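Local atomic coordinates of dicer Related Helicase (Caenorhabditis elegans, PDB entry 6M6S), a protein that is a Dicer-related helicase of the RIG-I-like receptor family that binds double-stranded RNA, here through its C-terminal domain, and probably hydrolyses ATP. Residues K28-N33 / Y80-T85; Q62-I67 / G84-Q89. All coordinates share one frame; numbering follows the deposited sequence.

Interaction 1. Residues K28-N33 / Y80-T85. With nucleotides of chain C; nucleotides of chain D.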
ATOM      1  N   LYS B  28      -9.853  15.894  -5.319  1.00 16.50           N
ATOM      2  CA  LYS B  28     -10.723  16.547  -4.319  1.00 17.29           C
ATOM      3  C   LYS B  28     -11.775  15.501  -3.987  1.00 17.18           C
ATOM      4  O   LYS B  28     -12.084  14.634  -4.851  1.00 20.82           O
ATOM      5  CB  LYS B  28     -11.422  17.764  -4.917  1.00 20.14           C
ATOM      6  CG  LYS B  28     -10.413  18.870  -5.226  1.00 26.04           C
ATOM      7  CD  LYS B  28     -10.938  19.736  -6.283  1.00 37.03           C
ATOM      8  CE  LYS B  28      -9.809  20.448  -6.980  1.00 42.05           C
ATOM      9  NZ  LYS B  28      -9.315  21.556  -6.161  1.00 45.63           N
ATOM     10  N   LYS B  29     -12.265  15.485  -2.736  1.00 18.13           N
ATOM     11  CA  LYS B  29     -13.191  14.459  -2.282  1.00 22.05           C
ATOM     12  C   LYS B  29     -14.647  14.879  -2.366  1.00 22.20           C
ATOM     13  O   LYS B  29     -15.001  16.019  -2.003  1.00 23.96           O
ATOM     14  CB  LYS B  29     -12.972  14.199  -0.788  1.00 31.52           C
ATOM     15  CG  LYS B  29     -11.596  13.825  -0.404  1.00 35.00           C
ATOM     16  CD  LYS B  29     -11.555  13.602   1.132  1.00 21.32           C
ATOM     17  CE  LYS B  29     -11.447  14.857   1.953  1.00 29.35           C
ATOM     18  NZ  LYS B  29     -11.023  14.442   3.309  1.00 35.79           N
ATOM     19  N   VAL B  30     -15.502  13.928  -2.738  1.00 21.05           N
ATOM     20  CA  VAL B  30     -16.921  14.115  -2.608  1.00 24.32           C
ATOM     21  C   VAL B  30     -17.431  12.955  -1.755  1.00 23.70           C
ATOM     22  O   VAL B  30     -17.499  11.818  -2.235  1.00 22.73           O
ATOM     23  CB  VAL B  30     -17.597  14.102  -3.965  1.00 19.99           C
ATOM     24  CG1 VAL B  30     -19.117  14.316  -3.792  1.00 25.06           C
ATOM     25  CG2 VAL B  30     -16.958  15.187  -4.853  1.00 24.02           C
ATOM     26  N   PHE B  31     -17.768  13.225  -0.501  1.00 23.59           N
ATOM     27  CA  PHE B  31     -18.194  12.152   0.410  1.00 27.77           C
ATOM     28  C   PHE B  31     -17.306  10.899   0.323  1.00 24.96           C
ATOM     29  O   PHE B  31     -17.769   9.756   0.086  1.00 22.75           O
ATOM     30  CB  PHE B  31     -19.654  11.791   0.150  1.00 30.39           C
ATOM     31  CG  PHE B  31     -20.613  12.893   0.529  1.00 35.23           C
ATOM     32  CD1 PHE B  31     -20.972  13.068   1.857  1.00 37.90           C
ATOM     33  CD2 PHE B  31     -21.143  13.734  -0.429  1.00 37.37           C
ATOM     34  CE1 PHE B  31     -21.879  14.088   2.228  1.00 39.38           C
ATOM     35  CE2 PHE B  31     -22.042  14.751  -0.075  1.00 39.95           C
ATOM     36  CZ  PHE B  31     -22.409  14.924   1.257  1.00 40.10           C
ATOM     37  N   SER B  32     -16.029  11.151   0.504  1.00 24.23           N
ATOM     38  CA  SER B  32     -15.025  10.107   0.530  1.00 22.34           C
ATOM     39  C   SER B  32     -14.824   9.355  -0.779  1.00 18.72           C
ATOM     40  O   SER B  32     -14.166   8.314  -0.785  1.00 20.27           O
ATOM     41  CB  SER B  32     -15.222   9.144   1.698  1.00 27.95           C
ATOM     42  OG  SER B  32     -15.284   9.873   2.921  1.00 33.95           O
ATOM     43  N   ASN B  33     -15.307   9.920  -1.891  1.00 18.32           N
ATOM     44  CA  ASN B  33     -14.882   9.504  -3.216  1.00 19.59           C
ATOM     45  C   ASN B  33     -13.831  10.491  -3.710  1.00 16.34           C
ATOM     46  O   ASN B  33     -14.109  11.695  -3.740  1.00 17.98           O
ATOM     47  CB  ASN B  33     -16.089   9.613  -4.156  1.00 17.19           C
ATOM     48  CG  ASN B  33     -17.113   8.536  -3.892  1.00 24.01           C
ATOM     49  OD1 ASN B  33     -17.015   7.440  -4.449  1.00 21.11           O
ATOM     50  ND2 ASN B  33     -18.104   8.838  -3.062  1.00 28.54           N
ATOM     51  N   TYR B  80     -17.343   8.373 -12.864  1.00 15.07           N
ATOM     52  CA  TYR B  80     -18.633   8.561 -12.227  1.00 15.96           C
ATOM     53  C   TYR B  80     -19.299   9.771 -12.844  1.00 16.69           C
ATOM     54  O   TYR B  80     -18.622  10.626 -13.452  1.00 16.98           O
ATOM     55  CB  TYR B  80     -18.452   8.898 -10.740  1.00 16.07           C
ATOM     56  CG  TYR B  80     -18.073   7.747  -9.794  1.00 16.05           C
ATOM     57  CD1 TYR B  80     -16.845   7.114  -9.907  1.00 16.94           C
ATOM     58  CD2 TYR B  80     -18.930   7.365  -8.772  1.00 20.74           C
ATOM     59  CE1 TYR B  80     -16.473   6.093  -9.039  1.00 18.78           C
ATOM     60  CE2 TYR B  80     -18.559   6.350  -7.873  1.00 17.78           C
ATOM     61  CZ  TYR B  80     -17.352   5.728  -8.027  1.00 19.97           C
ATOM     62  OH  TYR B  80     -16.960   4.759  -7.125  1.00 20.33           O
ATOM     63  N   LYS B  81     -20.619   9.861 -12.683  1.00 18.20           N
ATOM     64  CA  LYS B  81     -21.349  11.122 -12.892  1.00 18.17           C
ATOM     65  C   LYS B  81     -21.736  11.642 -11.519  1.00 24.21           C
ATOM     66  O   LYS B  81     -22.509  10.969 -10.787  1.00 24.55           O
ATOM     67  CB  LYS B  81     -22.607  10.888 -13.735  1.00 20.17           C
ATOM     68  CG  LYS B  81     -23.233  12.153 -14.285  1.00 24.24           C
ATOM     69  CD  LYS B  81     -24.621  11.802 -14.932  1.00 26.87           C
ATOM     70  CE  LYS B  81     -25.067  12.794 -15.923  1.00 41.68           C
ATOM     71  NZ  LYS B  81     -26.018  12.169 -16.920  1.00 41.74           N
ATOM     72  N   ILE B  82     -21.164  12.782 -11.127  1.00 24.07           N
ATOM     73  CA  ILE B  82     -21.387  13.316  -9.784  1.00 27.23           C
ATOM     74  C   ILE B  82     -21.958  14.700  -9.960  1.00 25.40           C
ATOM     75  O   ILE B  82     -21.316  15.539 -10.617  1.00 26.77           O
ATOM     76  CB  ILE B  82     -20.079  13.375  -9.011  1.00 26.58           C
ATOM     77  CG1 ILE B  82     -19.517  11.958  -8.790  1.00 29.74           C
ATOM     78  CG2 ILE B  82     -20.274  14.119  -7.649  1.00 30.29           C
ATOM     79  CD1 ILE B  82     -18.535  11.901  -7.746  1.00 30.59           C
ATOM     80  N   ARG B  83     -23.166  14.932  -9.442  1.00 29.61           N
ATOM     81  CA  ARG B  83     -23.859  16.205  -9.589  1.00 35.79           C
ATOM     82  C   ARG B  83     -23.910  16.594 -11.082  1.00 36.51           C
ATOM     83  O   ARG B  83     -23.698  17.760 -11.452  1.00 38.35           O
ATOM     84  CB  ARG B  83     -23.199  17.311  -8.756  1.00 40.05           C
ATOM     85  CG  ARG B  83     -22.982  16.988  -7.290  1.00 46.18           C
ATOM     86  CD  ARG B  83     -23.535  18.087  -6.354  1.00 53.72           C
ATOM     87  NE  ARG B  83     -22.556  19.077  -5.872  1.00 60.16           N
ATOM     88  CZ  ARG B  83     -21.754  18.918  -4.806  1.00 63.00           C
ATOM     89  NH1 ARG B  83     -21.757  17.779  -4.107  1.00 62.53           N
ATOM     90  NH2 ARG B  83     -20.919  19.897  -4.438  1.00 61.37           N
ATOM     91  N   GLY B  84     -24.176  15.602 -11.937  1.00 32.70           N
ATOM     92  CA  GLY B  84     -24.330  15.863 -13.357  1.00 31.82           C
ATOM     93  C   GLY B  84     -23.049  16.027 -14.162  1.00 28.57           C
ATOM     94  O   GLY B  84     -23.103  16.336 -15.340  1.00 31.04           O
ATOM     95  N   THR B  85     -21.895  15.846 -13.531  1.00 21.41           N
ATOM     96  CA  THR B  85     -20.588  16.046 -14.180  1.00 22.07           C
ATOM     97  C   THR B  85     -19.812  14.743 -14.205  1.00 20.82           C
ATOM     98  O   THR B  85     -19.669  14.062 -13.175  1.00 20.29           O
ATOM     99  CB  THR B  85     -19.731  17.114 -13.396  1.00 28.78           C
ATOM    100  OG1 THR B  85     -20.416  18.383 -13.375  1.00 29.78           O
ATOM    101  CG2 THR B  85     -18.336  17.302 -14.009  1.00 27.20           C
TER
ATOM    102  P     C C  12     -26.187   9.948   2.162  1.00 51.70           P
ATOM    103  OP1   C C  12     -26.847  11.284   2.087  1.00 51.44           O
ATOM    104  OP2   C C  12     -27.048   8.749   2.095  1.00 54.97           O
ATOM    105  O5'   C C  12     -25.054   9.864   1.046  1.00 49.04           O
ATOM    106  C5'   C C  12     -24.220  10.974   0.771  1.00 44.45           C
ATOM    107  C4'   C C  12     -23.195  10.653  -0.283  1.00 41.18           C
ATOM    108  O4'   C C  12     -22.423   9.507   0.109  1.00 41.81           O
ATOM    109  C3'   C C  12     -23.713  10.265  -1.649  1.00 40.36           C
ATOM    110  O3'   C C  12     -24.171  11.371  -2.397  1.00 50.26           O
ATOM    111  C2'   C C  12     -22.494   9.611  -2.262  1.00 39.31           C
ATOM    112  O2'   C C  12     -21.585  10.610  -2.700  1.00 50.53           O
ATOM    113  C1'   C C  12     -21.894   8.885  -1.048  1.00 39.30           C
ATOM    114  N1    C C  12     -22.269   7.454  -1.057  1.00 38.81           N
ATOM    115  C2    C C  12     -21.475   6.591  -1.800  1.00 38.18           C
ATOM    116  O2    C C  12     -20.462   7.059  -2.359  1.00 39.13           O
ATOM    117  N3    C C  12     -21.803   5.275  -1.840  1.00 38.53           N
ATOM    118  C4    C C  12     -22.905   4.849  -1.227  1.00 39.52           C
ATOM    119  N4    C C  12     -23.190   3.552  -1.316  1.00 44.84           N
ATOM    120  C5    C C  12     -23.747   5.715  -0.476  1.00 40.19           C
ATOM    121  C6    C C  12     -23.395   7.004  -0.430  1.00 40.42           C
TER
ATOM    122  P     G D   2     -13.498   0.168  -4.978  1.00 31.04           P
ATOM    123  OP1   G D   2     -12.016  -0.044  -5.043  1.00 28.77           O
ATOM    124  OP2   G D   2     -14.273  -0.879  -4.230  1.00 34.70           O
ATOM    125  O5'   G D   2     -13.657   1.591  -4.274  1.00 29.54           O
ATOM    126  C5'   G D   2     -13.125   2.753  -4.898  1.00 29.31           C
ATOM    127  C4'   G D   2     -13.487   3.978  -4.107  1.00 31.15           C
ATOM    128  O4'   G D   2     -14.904   4.202  -4.179  1.00 32.80           O
ATOM    129  C3'   G D   2     -13.202   3.934  -2.609  1.00 31.99           C
ATOM    130  O3'   G D   2     -11.862   4.265  -2.344  1.00 31.79           O
ATOM    131  C2'   G D   2     -14.139   5.008  -2.083  1.00 34.36           C
ATOM    132  O2'   G D   2     -13.580   6.287  -2.365  1.00 34.78           O
ATOM    133  C1'   G D   2     -15.350   4.821  -2.993  1.00 34.80           C
ATOM    134  N9    G D   2     -16.379   3.940  -2.414  1.00 35.87           N
ATOM    135  C8    G D   2     -16.613   2.600  -2.730  1.00 35.02           C
ATOM    136  N7    G D   2     -17.639   2.099  -2.071  1.00 36.65           N
ATOM    137  C5    G D   2     -18.106   3.180  -1.311  1.00 38.74           C
ATOM    138  C6    G D   2     -19.188   3.280  -0.394  1.00 41.40           C
ATOM    139  O6    G D   2     -19.983   2.408  -0.083  1.00 42.45           O
ATOM    140  N1    G D   2     -19.302   4.547   0.173  1.00 43.13           N
ATOM    141  C2    G D   2     -18.481   5.616  -0.120  1.00 42.48           C
ATOM    142  N2    G D   2     -18.742   6.788   0.502  1.00 44.70           N
ATOM    143  N3    G D   2     -17.469   5.533  -0.977  1.00 40.05           N
ATOM    144  C4    G D   2     -17.348   4.306  -1.519  1.00 38.30           C
ATOM    145  P     C D   3     -11.027   3.449  -1.264  1.00 32.99           P
ATOM    146  OP1   C D   3      -9.672   4.057  -1.329  1.00 30.13           O
ATOM    147  OP2   C D   3     -11.413   2.015  -1.293  1.00 37.16           O
ATOM    148  O5'   C D   3     -11.628   4.010   0.109  1.00 32.98           O
ATOM    149  C5'   C D   3     -11.440   5.361   0.508  1.00 38.47           C
ATOM    150  C4'   C D   3     -12.409   5.790   1.584  1.00 36.76           C
ATOM    151  O4'   C D   3     -13.769   5.710   1.084  1.00 37.58           O
ATOM    152  C3'   C D   3     -12.479   4.949   2.845  1.00 37.19           C
ATOM    153  O3'   C D   3     -11.368   5.061   3.723  1.00 37.14           O
ATOM    154  C2'   C D   3     -13.812   5.397   3.431  1.00 39.72           C
ATOM    155  O2'   C D   3     -13.730   6.702   3.998  1.00 41.73           O
ATOM    156  C1'   C D   3     -14.659   5.496   2.162  1.00 39.81           C
ATOM    157  N1    C D   3     -15.403   4.232   1.933  1.00 39.01           N
ATOM    158  C2    C D   3     -16.607   4.076   2.620  1.00 41.14           C
ATOM    159  O2    C D   3     -17.010   4.997   3.349  1.00 43.38           O
ATOM    160  N3    C D   3     -17.296   2.921   2.464  1.00 41.02           N
ATOM    161  C4    C D   3     -16.844   1.940   1.685  1.00 38.83           C
ATOM    162  N4    C D   3     -17.595   0.829   1.579  1.00 39.16           N
ATOM    163  C5    C D   3     -15.609   2.069   0.987  1.00 36.51           C
ATOM    164  C6    C D   3     -14.921   3.218   1.144  1.00 36.65           C
TER
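Val30 and Ile82 meet methyl to methyl, CG1 of Val30 lying 4.0 Å from CG2 of Ile82, at the start of two hairpin turns, both type I', that approach each other. In Val30 the methyl CG1 stands opposite the backbone N (chi1 -180°), which carries it to Ile82 and leaves CG2 beside the N. The two side chains run alongside each other, pointing opposite ways, and Met35 and Phe129 pack against Ile82.

Beyond this apolar patch, Asn33 and Tyr80 cross almost at right angles, their amide and ring planes 62° apart. Asn33 OD1 lies 3.8 Å from Tyr80 OH, a packing distance; each oxygen instead hydrogen-bonds a modified residue of a bound chain. On the other branch of the amide, ND2 of Asn33 gives a 3.2 Å bond to Val30 O, within the amide plane, and a nearly straight one (170°) to O2 of C12 of chain C at 3.0 Å. Phe31 lays one ring face on the ribose of the same nucleotide, C4' of C12 sitting 3.5 Å from its CG. The turn backbone reads the other strand: Phe31 O accepts from N2 of G2 of chain D at 3.2 Å, and Ser32 O from its O2' at 2.6 Å. An aspartate at Asn33 would probably leave O2 of the cytosine without its donor and Val30 O without its second one. O2 of cytosine, N2 of guanine and the 2'-hydroxyl all belong to the minor groove, so the 28-33 turn recognises an RNA duplex by groove and sugar contacts, with the hydrophobic patch behind it.

Interaction 2. Residues Q62-I67 / G84-Q89; sequences QPLSDI and GTYLPQ. With nucleotides of chain D.
Strands 61-69 and 85-90 flank strand 75-82 in an antiparallel four-stranded sheet of the RIG-I-type C-terminal domain, and here their side chains meet across that middle strand. The two segments run broadly the same way, their axes 8.2 Å apart at closest and inclined by 44°; the side chains touch at two places. At the first, Leu64 CD1 comes in at the edge of the Tyr86 ring, near its plane, 3.7 Å from CE1, the two side chains lying roughly perpendicular. At the second, CG1 of Ile67 sits between backbone N and carbonyl carbon (chi1 49°), and the extended chain beyond it brings CD1 to 3.9 Å from Pro88 CB and 3.7 Å from Gln89 O. Gln89 sends its own extended side chain to the RNA, where OE1 lies 3.4 Å from C5' of G2 of chain D, a van der Waals contact; its hydrogen bond goes to a modified residue of a bound chain, with a weak one to Tyr80 OH. Tyr86 reaches helix 140-167, packing on Leu149 and hydrogen-bonding Asp150 through its hydroxyl, while Trp42 from a loop packs on Pro88 and Arg78 of the middle strand hydrogen-bonds Leu64 O.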
ATOM      1  N   GLN B  62     -23.233   8.390  -9.640  1.00 23.36           N
ATOM      2  CA  GLN B  62     -23.392   7.134 -10.393  1.00 23.58           C
ATOM      3  C   GLN B  62     -22.046   6.565 -10.769  1.00 23.49           C
ATOM      4  O   GLN B  62     -21.323   7.209 -11.509  1.00 20.14           O
ATOM      5  CB  GLN B  62     -24.164   7.413 -11.708  1.00 26.12           C
ATOM      6  CG  GLN B  62     -25.371   8.299 -11.541  1.00 33.72           C
ATOM      7  CD  GLN B  62     -26.161   8.463 -12.831  1.00 33.07           C
ATOM      8  OE1 GLN B  62     -25.636   8.237 -13.935  1.00 28.77           O
ATOM      9  NE2 GLN B  62     -27.435   8.806 -12.694  1.00 39.12           N
ATOM     10  N   PRO B  63     -21.664   5.372 -10.251  1.00 21.56           N
ATOM     11  CA  PRO B  63     -20.460   4.725 -10.775  1.00 18.16           C
ATOM     12  C   PRO B  63     -20.739   4.254 -12.209  1.00 23.25           C
ATOM     13  O   PRO B  63     -21.714   3.542 -12.408  1.00 21.71           O
ATOM     14  CB  PRO B  63     -20.288   3.501  -9.854  1.00 22.05           C
ATOM     15  CG  PRO B  63     -21.207   3.834  -8.598  1.00 23.55           C
ATOM     16  CD  PRO B  63     -22.366   4.508  -9.278  1.00 21.01           C
ATOM     17  N   LEU B  64     -19.922   4.658 -13.190  1.00 18.54           N
ATOM     18  CA  LEU B  64     -20.240   4.309 -14.590  1.00 17.80           C
ATOM     19  C   LEU B  64     -19.088   3.522 -15.277  1.00 21.84           C
ATOM     20  O   LEU B  64     -18.649   2.485 -14.750  1.00 21.41           O
ATOM     21  CB  LEU B  64     -20.624   5.556 -15.367  1.00 18.64           C
ATOM     22  CG  LEU B  64     -21.841   6.351 -14.869  1.00 19.73           C
ATOM     23  CD1 LEU B  64     -21.967   7.694 -15.649  1.00 22.81           C
ATOM     24  CD2 LEU B  64     -23.139   5.504 -15.059  1.00 23.20           C
ATOM     25  N   SER B  65     -18.552   4.026 -16.396  1.00 18.13           N
ATOM     26  CA  SER B  65     -17.612   3.253 -17.233  1.00 17.82           C
ATOM     27  C   SER B  65     -16.270   2.985 -16.562  1.00 20.30           C
ATOM     28  O   SER B  65     -15.824   3.770 -15.728  1.00 18.75           O
ATOM     29  CB  SER B  65     -17.351   4.037 -18.523  1.00 21.60           C
ATOM     30  OG  SER B  65     -18.576   4.557 -19.014  1.00 23.22           O
ATOM     31  N   ASP B  66     -15.609   1.900 -16.920  1.00 17.33           N
ATOM     32  CA  ASP B  66     -14.245   1.684 -16.414  1.00 17.70           C
ATOM     33  C   ASP B  66     -13.321   2.696 -17.075  1.00 19.04           C
ATOM     34  O   ASP B  66     -13.595   3.154 -18.200  1.00 18.25           O
ATOM     35  CB  ASP B  66     -13.774   0.267 -16.757  1.00 21.85           C
ATOM     36  CG  ASP B  66     -14.263  -0.751 -15.750  1.00 31.43           C
ATOM     37  OD1 ASP B  66     -14.234  -0.423 -14.536  1.00 29.04           O
ATOM     38  OD2 ASP B  66     -14.699  -1.838 -16.167  1.00 39.43           O
ATOM     39  N   ILE B  67     -12.220   3.080 -16.408  1.00 15.70           N
ATOM     40  CA  ILE B  67     -11.154   3.892 -17.030  1.00 14.04           C
ATOM     41  C   ILE B  67      -9.850   3.108 -17.068  1.00 20.18           C
ATOM     42  O   ILE B  67      -9.527   2.357 -16.093  1.00 17.11           O
ATOM     43  CB  ILE B  67     -10.924   5.223 -16.334  1.00 13.38           C
ATOM     44  CG1 ILE B  67     -10.791   5.064 -14.794  1.00 14.90           C
ATOM     45  CG2 ILE B  67     -12.088   6.216 -16.754  1.00 16.40           C
ATOM     46  CD1 ILE B  67     -10.359   6.405 -14.113  1.00 15.73           C
ATOM     47  N   GLY B  84     -24.176  15.602 -11.937  1.00 32.70           N
ATOM     48  CA  GLY B  84     -24.330  15.863 -13.357  1.00 31.82           C
ATOM     49  C   GLY B  84     -23.049  16.027 -14.162  1.00 28.57           C
ATOM     50  O   GLY B  84     -23.103  16.336 -15.340  1.00 31.04           O
ATOM     51  N   THR B  85     -21.895  15.846 -13.531  1.00 21.41           N
ATOM     52  CA  THR B  85     -20.588  16.046 -14.180  1.00 22.07           C
ATOM     53  C   THR B  85     -19.812  14.743 -14.205  1.00 20.82           C
ATOM     54  O   THR B  85     -19.669  14.062 -13.175  1.00 20.29           O
ATOM     55  CB  THR B  85     -19.731  17.114 -13.396  1.00 28.78           C
ATOM     56  OG1 THR B  85     -20.416  18.383 -13.375  1.00 29.78           O
ATOM     57  CG2 THR B  85     -18.336  17.302 -14.009  1.00 27.20           C
ATOM     58  N   TYR B  86     -19.230  14.387 -15.345  1.00 19.84           N
ATOM     59  CA  TYR B  86     -18.374  13.214 -15.405  1.00 16.39           C
ATOM     60  C   TYR B  86     -16.984  13.461 -14.832  1.00 16.11           C
ATOM     61  O   TYR B  86     -16.336  14.444 -15.181  1.00 15.90           O
ATOM     62  CB  TYR B  86     -18.203  12.710 -16.862  1.00 16.29           C
ATOM     63  CG  TYR B  86     -19.501  12.264 -17.503  1.00 17.12           C
ATOM     64  CD1 TYR B  86     -20.335  11.334 -16.861  1.00 19.39           C
ATOM     65  CD2 TYR B  86     -19.920  12.782 -18.734  1.00 20.21           C
ATOM     66  CE1 TYR B  86     -21.553  10.933 -17.417  1.00 20.57           C
ATOM     67  CE2 TYR B  86     -21.153  12.383 -19.304  1.00 22.46           C
ATOM     68  CZ  TYR B  86     -21.942  11.438 -18.637  1.00 23.24           C
ATOM     69  OH  TYR B  86     -23.164  11.029 -19.168  1.00 24.17           O
ATOM     70  N   LEU B  87     -16.528  12.579 -13.948  1.00 16.04           N
ATOM     71  CA  LEU B  87     -15.233  12.687 -13.263  1.00 15.76           C
ATOM     72  C   LEU B  87     -14.592  11.336 -13.150  1.00 13.88           C
ATOM     73  O   LEU B  87     -15.258  10.350 -12.821  1.00 16.28           O
ATOM     74  CB  LEU B  87     -15.452  13.214 -11.831  1.00 17.36           C
ATOM     75  CG  LEU B  87     -16.104  14.583 -11.653  1.00 17.62           C
ATOM     76  CD1 LEU B  87     -16.351  14.865 -10.134  1.00 20.52           C
ATOM     77  CD2 LEU B  87     -15.187  15.688 -12.214  1.00 19.91           C
ATOM     78  N   PRO B  88     -13.263  11.254 -13.333  1.00 13.36           N
ATOM     79  CA  PRO B  88     -12.537   9.995 -13.114  1.00 13.38           C
ATOM     80  C   PRO B  88     -12.270   9.792 -11.626  1.00 15.55           C
ATOM     81  O   PRO B  88     -12.022  10.748 -10.885  1.00 15.20           O
ATOM     82  CB  PRO B  88     -11.204  10.200 -13.827  1.00 15.30           C
ATOM     83  CG  PRO B  88     -11.337  11.488 -14.598  1.00 15.81           C
ATOM     84  CD  PRO B  88     -12.468  12.313 -14.020  1.00 13.55           C
ATOM     85  N   GLN B  89     -12.393   8.542 -11.193  1.00 15.88           N
ATOM     86  CA  GLN B  89     -11.896   8.126  -9.875  1.00 14.24           C
ATOM     87  C   GLN B  89     -10.753   7.162 -10.058  1.00 14.53           C
ATOM     88  O   GLN B  89     -10.928   5.982 -10.446  1.00 15.29           O
ATOM     89  CB  GLN B  89     -13.029   7.442  -9.141  1.00 14.92           C
ATOM     90  CG  GLN B  89     -12.671   7.153  -7.638  1.00 18.28           C
ATOM     91  CD  GLN B  89     -13.713   6.238  -7.058  1.00 17.44           C
ATOM     92  OE1 GLN B  89     -13.722   5.018  -7.329  1.00 18.88           O
ATOM     93  NE2 GLN B  89     -14.645   6.817  -6.301  1.00 16.80           N
TER
ATOM     94  P     G D   2     -13.498   0.168  -4.978  1.00 31.04           P
ATOM     95  OP1   G D   2     -12.016  -0.044  -5.043  1.00 28.77           O
ATOM     96  OP2   G D   2     -14.273  -0.879  -4.230  1.00 34.70           O
ATOM     97  O5'   G D   2     -13.657   1.591  -4.274  1.00 29.54           O
ATOM     98  C5'   G D   2     -13.125   2.753  -4.898  1.00 29.31           C
ATOM     99  C4'   G D   2     -13.487   3.978  -4.107  1.00 31.15           C
ATOM    100  O4'   G D   2     -14.904   4.202  -4.179  1.00 32.80           O
ATOM    101  C3'   G D   2     -13.202   3.934  -2.609  1.00 31.99           C
ATOM    102  O3'   G D   2     -11.862   4.265  -2.344  1.00 31.79           O
ATOM    103  C2'   G D   2     -14.139   5.008  -2.083  1.00 34.36           C
ATOM    104  O2'   G D   2     -13.580   6.287  -2.365  1.00 34.78           O
ATOM    105  C1'   G D   2     -15.350   4.821  -2.993  1.00 34.80           C
ATOM    106  N9    G D   2     -16.379   3.940  -2.414  1.00 35.87           N
ATOM    107  C8    G D   2     -16.613   2.600  -2.730  1.00 35.02           C
ATOM    108  N7    G D   2     -17.639   2.099  -2.071  1.00 36.65           N
ATOM    109  C5    G D   2     -18.106   3.180  -1.311  1.00 38.74           C
ATOM    110  C6    G D   2     -19.188   3.280  -0.394  1.00 41.40           C
ATOM    111  O6    G D   2     -19.983   2.408  -0.083  1.00 42.45           O
ATOM    112  N1    G D   2     -19.302   4.547   0.173  1.00 43.13           N
ATOM    113  C2    G D   2     -18.481   5.616  -0.120  1.00 42.48           C
ATOM    114  N2    G D   2     -18.742   6.788   0.502  1.00 44.70           N
ATOM    115  N3    G D   2     -17.469   5.533  -0.977  1.00 40.05           N
ATOM    116  C4    G D   2     -17.348   4.306  -1.519  1.00 38.30           C
TER

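Overall arrangement
Interactions 1 and 2 lie with centres 8 Å apart and share Gly84 and Thr85. Along the chain the order is 28-33, 62-67, then the hairpin 80-89, on which both contacts end. Interaction 2 stays within the four-stranded sheet, bridging strand 75-82; interaction 1 joins the tip of the 75-82/85-90 hairpin to the turn between strands 27-30 and 33-36 of a different, mixed sheet. They touch through backbone pairs of the shared sheet, Tyr80 N to Leu87 O and Lys81 O to Gln62 N, both probable hydrogen bonds. Side chains of Asn33, Tyr80 and Gln89 come together beside G2 of chain D, Asn33 OD1 packing on Gln89 NE2 (3.1 Å), an RNA-binding surface contributed by both sheets.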